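Local structure of putative type VI secretion protein (Escherichia coli, 6SKI) at residues 39-44 against 126-131; 46-51 against 97-102. The protein is a type VI secretion effector, a phospholipase that is loaded onto the VgrG spike and probably attacks the membrane lipids of target cells. All blocks are in the same frame, centred on the assembly; numbering follows the deposited sequence.

Interaction 1: 39-44 against 126-131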
loop_
_atom_site.group_PDB
_atom_site.type_symbol
_atom_site.label_atom_id
_atom_site.label_comp_id
_atom_site.label_asym_id
_atom_site.label_seq_id
_atom_site.Cartn_x
_atom_site.Cartn_y
_atom_site.Cartn_z
ATOM N N ILE A 39 0.086 -6.105 17.276
ATOM C CA ILE A 39 -0.602 -6.521 16.065
ATOM C C ILE A 39 0.083 -5.844 14.892
ATOM O O ILE A 39 0.095 -4.611 14.795
ATOM C CB ILE A 39 -2.098 -6.184 16.113
ATOM C CG1 ILE A 39 -2.686 -6.591 17.464
ATOM C CG2 ILE A 39 -2.827 -6.872 14.977
ATOM C CD1 ILE A 39 -4.166 -6.341 17.586
ATOM N N GLY A 40 0.660 -6.647 14.008
ATOM C CA GLY A 40 1.311 -6.119 12.832
ATOM C C GLY A 40 0.311 -5.851 11.736
ATOM O O GLY A 40 -0.279 -6.782 11.185
ATOM N N ILE A 41 0.108 -4.581 11.413
ATOM C CA ILE A 41 -0.863 -4.168 10.411
ATOM C C ILE A 41 -0.102 -3.921 9.123
ATOM O O ILE A 41 0.823 -3.103 9.087
ATOM C CB ILE A 41 -1.639 -2.919 10.850
ATOM C CG1 ILE A 41 -1.934 -2.981 12.344
ATOM C CG2 ILE A 41 -2.938 -2.824 10.094
ATOM C CD1 ILE A 41 -3.046 -3.928 12.693
ATOM N N PHE A 42 -0.481 -4.634 8.069
ATOM C CA PHE A 42 0.250 -4.620 6.810
ATOM C C PHE A 42 -0.709 -4.183 5.716
ATOM O O PHE A 42 -1.529 -4.979 5.249
ATOM C CB PHE A 42 0.845 -5.994 6.514
ATOM C CG PHE A 42 1.972 -6.367 7.426
ATOM C CD1 PHE A 42 1.749 -7.174 8.521
ATOM C CD2 PHE A 42 3.255 -5.924 7.181
ATOM C CE1 PHE A 42 2.776 -7.515 9.360
ATOM C CE2 PHE A 42 4.286 -6.270 8.019
ATOM C CZ PHE A 42 4.045 -7.063 9.108
ATOM N N PHE A 43 -0.595 -2.927 5.306
ATOM C CA PHE A 43 -1.440 -2.339 4.277
ATOM C C PHE A 43 -0.676 -2.422 2.967
ATOM O O PHE A 43 0.317 -1.717 2.778
ATOM C CB PHE A 43 -1.770 -0.886 4.593
ATOM C CG PHE A 43 -2.730 -0.689 5.715
ATOM C CD1 PHE A 43 -4.090 -0.750 5.501
ATOM C CD2 PHE A 43 -2.272 -0.370 6.974
ATOM C CE1 PHE A 43 -4.968 -0.537 6.528
ATOM C CE2 PHE A 43 -3.146 -0.154 8.000
ATOM C CZ PHE A 43 -4.496 -0.238 7.779
ATOM N N ASP A 44 -1.136 -3.258 2.055
ATOM C CA ASP A 44 -0.401 -3.418 0.816
ATOM C C ASP A 44 -0.864 -2.397 -0.216
ATOM O O ASP A 44 -1.905 -1.755 -0.077
ATOM C CB ASP A 44 -0.575 -4.835 0.279
ATOM C CG ASP A 44 0.597 -5.289 -0.555
ATOM O OD1 ASP A 44 1.428 -4.438 -0.928
ATOM O OD2 ASP A 44 0.690 -6.498 -0.839
ATOM N N THR A 126 -1.439 -9.073 10.467
ATOM C CA THR A 126 -2.636 -8.869 9.675
ATOM C C THR A 126 -2.238 -8.312 8.320
ATOM O O THR A 126 -1.341 -7.475 8.223
ATOM C CB THR A 126 -3.589 -7.899 10.372
ATOM O OG1 THR A 126 -3.747 -8.276 11.745
ATOM C CG2 THR A 126 -4.910 -7.918 9.705
ATOM N N TYR A 127 -2.914 -8.772 7.274
ATOM C CA TYR A 127 -2.617 -8.352 5.912
ATOM C C TYR A 127 -3.866 -7.752 5.288
ATOM O O TYR A 127 -4.905 -8.413 5.208
ATOM C CB TYR A 127 -2.109 -9.522 5.072
ATOM C CG TYR A 127 -1.764 -9.137 3.656
ATOM C CD1 TYR A 127 -0.525 -8.598 3.346
ATOM C CD2 TYR A 127 -2.675 -9.314 2.628
ATOM C CE1 TYR A 127 -0.207 -8.244 2.054
ATOM C CE2 TYR A 127 -2.366 -8.962 1.336
ATOM C CZ TYR A 127 -1.132 -8.429 1.054
ATOM O OH TYR A 127 -0.823 -8.080 -0.239
ATOM N N ILE A 128 -3.760 -6.504 4.846
ATOM C CA ILE A 128 -4.820 -5.822 4.117
ATOM C C ILE A 128 -4.332 -5.576 2.698
ATOM O O ILE A 128 -3.204 -5.116 2.493
ATOM C CB ILE A 128 -5.220 -4.503 4.806
ATOM C CG1 ILE A 128 -5.648 -4.764 6.250
ATOM C CG2 ILE A 128 -6.344 -3.830 4.058
ATOM C CD1 ILE A 128 -4.578 -4.463 7.269
ATOM N N SER A 129 -5.179 -5.882 1.721
ATOM C CA SER A 129 -4.788 -5.778 0.326
ATOM C C SER A 129 -4.830 -4.320 -0.130
ATOM O O SER A 129 -5.169 -3.410 0.629
ATOM C CB SER A 129 -5.685 -6.653 -0.543
ATOM O OG SER A 129 -7.048 -6.306 -0.380
ATOM N N GLY A 130 -4.466 -4.095 -1.386
ATOM C CA GLY A 130 -4.447 -2.752 -1.918
ATOM C C GLY A 130 -5.811 -2.279 -2.374
ATOM O O GLY A 130 -6.742 -3.057 -2.567
ATOM N N ILE A 131 -5.915 -0.961 -2.548
ATOM C CA ILE A 131 -7.185 -0.355 -2.931
ATOM C C ILE A 131 -7.612 -0.826 -4.314
ATOM O O ILE A 131 -8.771 -1.200 -4.528
ATOM C CB ILE A 131 -7.087 1.178 -2.856
ATOM C CG1 ILE A 131 -6.512 1.601 -1.505
ATOM C CG2 ILE A 131 -8.442 1.809 -3.085
ATOM C CD1 ILE A 131 -6.377 3.093 -1.341
#

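Interaction 2: 46-51 against 97-102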
loop_
_atom_site.group_PDB
_atom_site.type_symbol
_atom_site.label_atom_id
_atom_site.label_comp_id
_atom_site.label_asym_id
_atom_site.label_seq_id
_atom_site.Cartn_x
_atom_site.Cartn_y
_atom_site.Cartn_z
ATOM N N THR A 46 -0.761 -2.457 -4.712
ATOM C CA THR A 46 -0.970 -3.590 -5.589
ATOM C C THR A 46 0.121 -4.624 -5.328
ATOM O O THR A 46 1.255 -4.294 -4.969
ATOM C CB THR A 46 -0.971 -3.153 -7.053
ATOM O OG1 THR A 46 -1.660 -1.903 -7.175
ATOM C CG2 THR A 46 -1.680 -4.183 -7.909
ATOM N N GLY A 47 -0.234 -5.889 -5.497
ATOM C CA GLY A 47 0.719 -6.946 -5.239
ATOM C C GLY A 47 0.799 -7.905 -6.401
ATOM O O GLY A 47 0.983 -7.483 -7.545
ATOM N N ASN A 48 0.647 -9.200 -6.130
ATOM C CA ASN A 48 0.595 -10.202 -7.190
ATOM C C ASN A 48 -0.809 -10.225 -7.799
ATOM O O ASN A 48 -1.458 -11.262 -7.932
ATOM C CB ASN A 48 1.000 -11.564 -6.644
ATOM C CG ASN A 48 1.941 -12.300 -7.567
ATOM O OD1 ASN A 48 1.904 -12.120 -8.781
ATOM N ND2 ASN A 48 2.801 -13.130 -6.994
ATOM N N ASN A 49 -1.266 -9.034 -8.176
ATOM C CA ASN A 49 -2.624 -8.825 -8.650
ATOM C C ASN A 49 -2.601 -7.787 -9.758
ATOM O O ASN A 49 -1.653 -7.008 -9.886
ATOM C CB ASN A 49 -3.555 -8.351 -7.526
ATOM C CG ASN A 49 -3.575 -9.294 -6.345
ATOM O OD1 ASN A 49 -3.529 -8.863 -5.195
ATOM N ND2 ASN A 49 -3.657 -10.588 -6.621
ATOM N N ARG A 50 -3.657 -7.783 -10.559
ATOM C CA ARG A 50 -3.865 -6.728 -11.533
ATOM C C ARG A 50 -4.650 -5.585 -10.905
ATOM O O ARG A 50 -5.393 -5.765 -9.938
ATOM C CB ARG A 50 -4.604 -7.256 -12.761
ATOM C CG ARG A 50 -3.950 -8.457 -13.408
ATOM C CD ARG A 50 -4.739 -8.928 -14.613
ATOM N NE ARG A 50 -3.866 -9.343 -15.704
ATOM C CZ ARG A 50 -3.222 -10.506 -15.751
ATOM N NH1 ARG A 50 -3.354 -11.383 -14.764
ATOM N NH2 ARG A 50 -2.447 -10.793 -16.786
ATOM N N GLU A 51 -4.476 -4.396 -11.467
ATOM C CA GLU A 51 -5.226 -3.234 -11.017
ATOM C C GLU A 51 -6.638 -3.287 -11.580
ATOM O O GLU A 51 -6.840 -3.604 -12.756
ATOM C CB GLU A 51 -4.525 -1.952 -11.461
ATOM C CG GLU A 51 -4.815 -0.752 -10.592
ATOM C CD GLU A 51 -4.073 0.484 -11.048
ATOM O OE1 GLU A 51 -3.464 0.445 -12.138
ATOM O OE2 GLU A 51 -4.093 1.495 -10.318
ATOM N N GLY A 97 1.353 -7.351 -11.240
ATOM C CA GLY A 97 2.549 -7.105 -10.468
ATOM C C GLY A 97 3.033 -8.342 -9.743
ATOM O O GLY A 97 2.456 -9.424 -9.827
ATOM N N TYR A 98 4.124 -8.166 -9.017
ATOM C CA TYR A 98 4.728 -9.217 -8.219
ATOM C C TYR A 98 4.485 -8.919 -6.745
ATOM O O TYR A 98 3.861 -7.920 -6.385
ATOM C CB TYR A 98 6.220 -9.329 -8.536
ATOM C CG TYR A 98 6.883 -10.601 -8.066
ATOM C CD1 TYR A 98 6.360 -11.840 -8.389
ATOM C CD2 TYR A 98 8.045 -10.559 -7.315
ATOM C CE1 TYR A 98 6.969 -13.000 -7.965
ATOM C CE2 TYR A 98 8.661 -11.711 -6.890
ATOM C CZ TYR A 98 8.120 -12.930 -7.217
ATOM O OH TYR A 98 8.734 -14.083 -6.792
ATOM N N TYR A 99 4.978 -9.806 -5.891
ATOM C CA TYR A 99 4.862 -9.600 -4.456
ATOM C C TYR A 99 5.569 -8.315 -4.052
ATOM O O TYR A 99 6.700 -8.053 -4.468
ATOM C CB TYR A 99 5.461 -10.791 -3.714
ATOM C CG TYR A 99 4.641 -12.046 -3.837
ATOM C CD1 TYR A 99 3.279 -12.034 -3.585
ATOM C CD2 TYR A 99 5.225 -13.244 -4.215
ATOM C CE1 TYR A 99 2.524 -13.177 -3.698
ATOM C CE2 TYR A 99 4.478 -14.394 -4.333
ATOM C CZ TYR A 99 3.127 -14.356 -4.072
ATOM O OH TYR A 99 2.375 -15.501 -4.187
ATOM N N SER A 100 4.896 -7.508 -3.242
ATOM C CA SER A 100 5.468 -6.252 -2.779
ATOM C C SER A 100 6.345 -6.526 -1.566
ATOM O O SER A 100 6.518 -7.669 -1.137
ATOM C CB SER A 100 4.369 -5.247 -2.464
ATOM O OG SER A 100 3.254 -5.883 -1.873
ATOM N N ASN A 101 6.899 -5.472 -0.982
ATOM C CA ASN A 101 7.685 -5.613 0.230
ATOM C C ASN A 101 6.810 -5.727 1.464
ATOM O O ASN A 101 7.283 -6.198 2.501
ATOM C CB ASN A 101 8.634 -4.423 0.383
ATOM C CG ASN A 101 9.926 -4.612 -0.370
ATOM O OD1 ASN A 101 10.246 -5.715 -0.804
ATOM N ND2 ASN A 101 10.674 -3.534 -0.539
ATOM N N ILE A 102 5.541 -5.331 1.365
ATOM C CA ILE A 102 4.603 -5.555 2.456
ATOM C C ILE A 102 4.271 -7.035 2.564
ATOM O O ILE A 102 4.119 -7.572 3.665
ATOM C CB ILE A 102 3.344 -4.694 2.256
ATOM C CG1 ILE A 102 3.716 -3.214 2.277
ATOM C CG2 ILE A 102 2.311 -4.997 3.318
ATOM C CD1 ILE A 102 4.371 -2.784 3.558
#

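Interaction 1: 39-44 against 126-131
Strands 39-43 and 126-128 run parallel, their axes approach to 4.8 Å at 17° to each other, and G40, F42 and D44 bond in turn to T126 and I128. T126 N donates to G40 O at 2.7 Å, and F42 N returns a weak, bent bond to T126 O. I128 N meets F42 O at 2.7 Å and almost straight. D44 N closes the series on I128 O at 2.8 Å. I41, F43, T126 and I128 lie on one face of the sheet. There I128 CD1 sits over a face of the F43 ring, 4.2 Å from its centroid, and I41 CG2 touches the same methyl at 3.7 Å. I128 CG1 is anti to the carbonyl carbon (chi1 -57°), and chi2, turned to 100°, sets CD1 over the ring. F42 and Y127 occupy the other face, and T126 O lies at the edge of the F42 ring, in its plane. D44 OD1 probably hydrogen-bonds to S100 OG. This is parallel strand pairing in the central sheet, consistent with an alpha/beta hydrolase fold. Helices 156-178 and 198-211 cover the face with I41 and F43. Helix 101-108 packs on F42 from the other side, and strand 184-195 pairs with the far edge of strand 22-43.

Interaction 2: 46-51 against 97-102
N48 and Y99 form the main side-chain meeting between loop 46-51 and residues 97-102. The N48 amide stands nearly upright on one face of the Y99 ring, with the two planes 88° apart and one amide arm above the ring centre. N48 CB joins in, 3.7 Å from Y99 CE1. Y99 carries CG anti to its carbonyl carbon (chi1 -70°), and this brings the ring back beside N48. The Y98 ring lies beside the N48 side chain at an oblique angle, and Y99 CD2 lies above one of its faces. Backbone atoms add to the contact. N48 CA points its hydrogen at G97 O, 3.3 Å away and nearly straight (169°). G97 N reaches N49 O in a weak bond of 3.3 Å. N48 is the centre of an inverse gamma turn, in which N49 N bonds weakly to G47 O at 2.8 Å. Outside the pair, Y99 stacks on H103, and the Y98 backbone bonds to G316. T46 lies near, without touching, S197, H310 and D245, which have the geometry of a possible catalytic triad. The contact rests on a few weak terms: an amide on an aromatic face, a CA-H...O contact and a long backbone bond. It probably relies on shape fit more than on any one strong bond.

Interactions 1 and 2 have centres about 12 Å apart and meet directly. The D44-S100 bond joins them, and F42 packs on I102. Along the chain, interaction 2 is nested within interaction 1: strand 22-43 runs into loop 46-51, residues 97-102 begin helix 101-108, and strand 121-128 follows. The two contacts thus belong to one beta-alpha-beta crossover, with helices 53-58, 72-85 and 101-108 in the connection, on a mixed, mostly parallel sheet, as expected for the alpha/beta hydrolase clan. Interaction 1 pairs two neighbouring strands of the sheet. Interaction 2 joins loops beyond the ends of the strands, close to a possible active site.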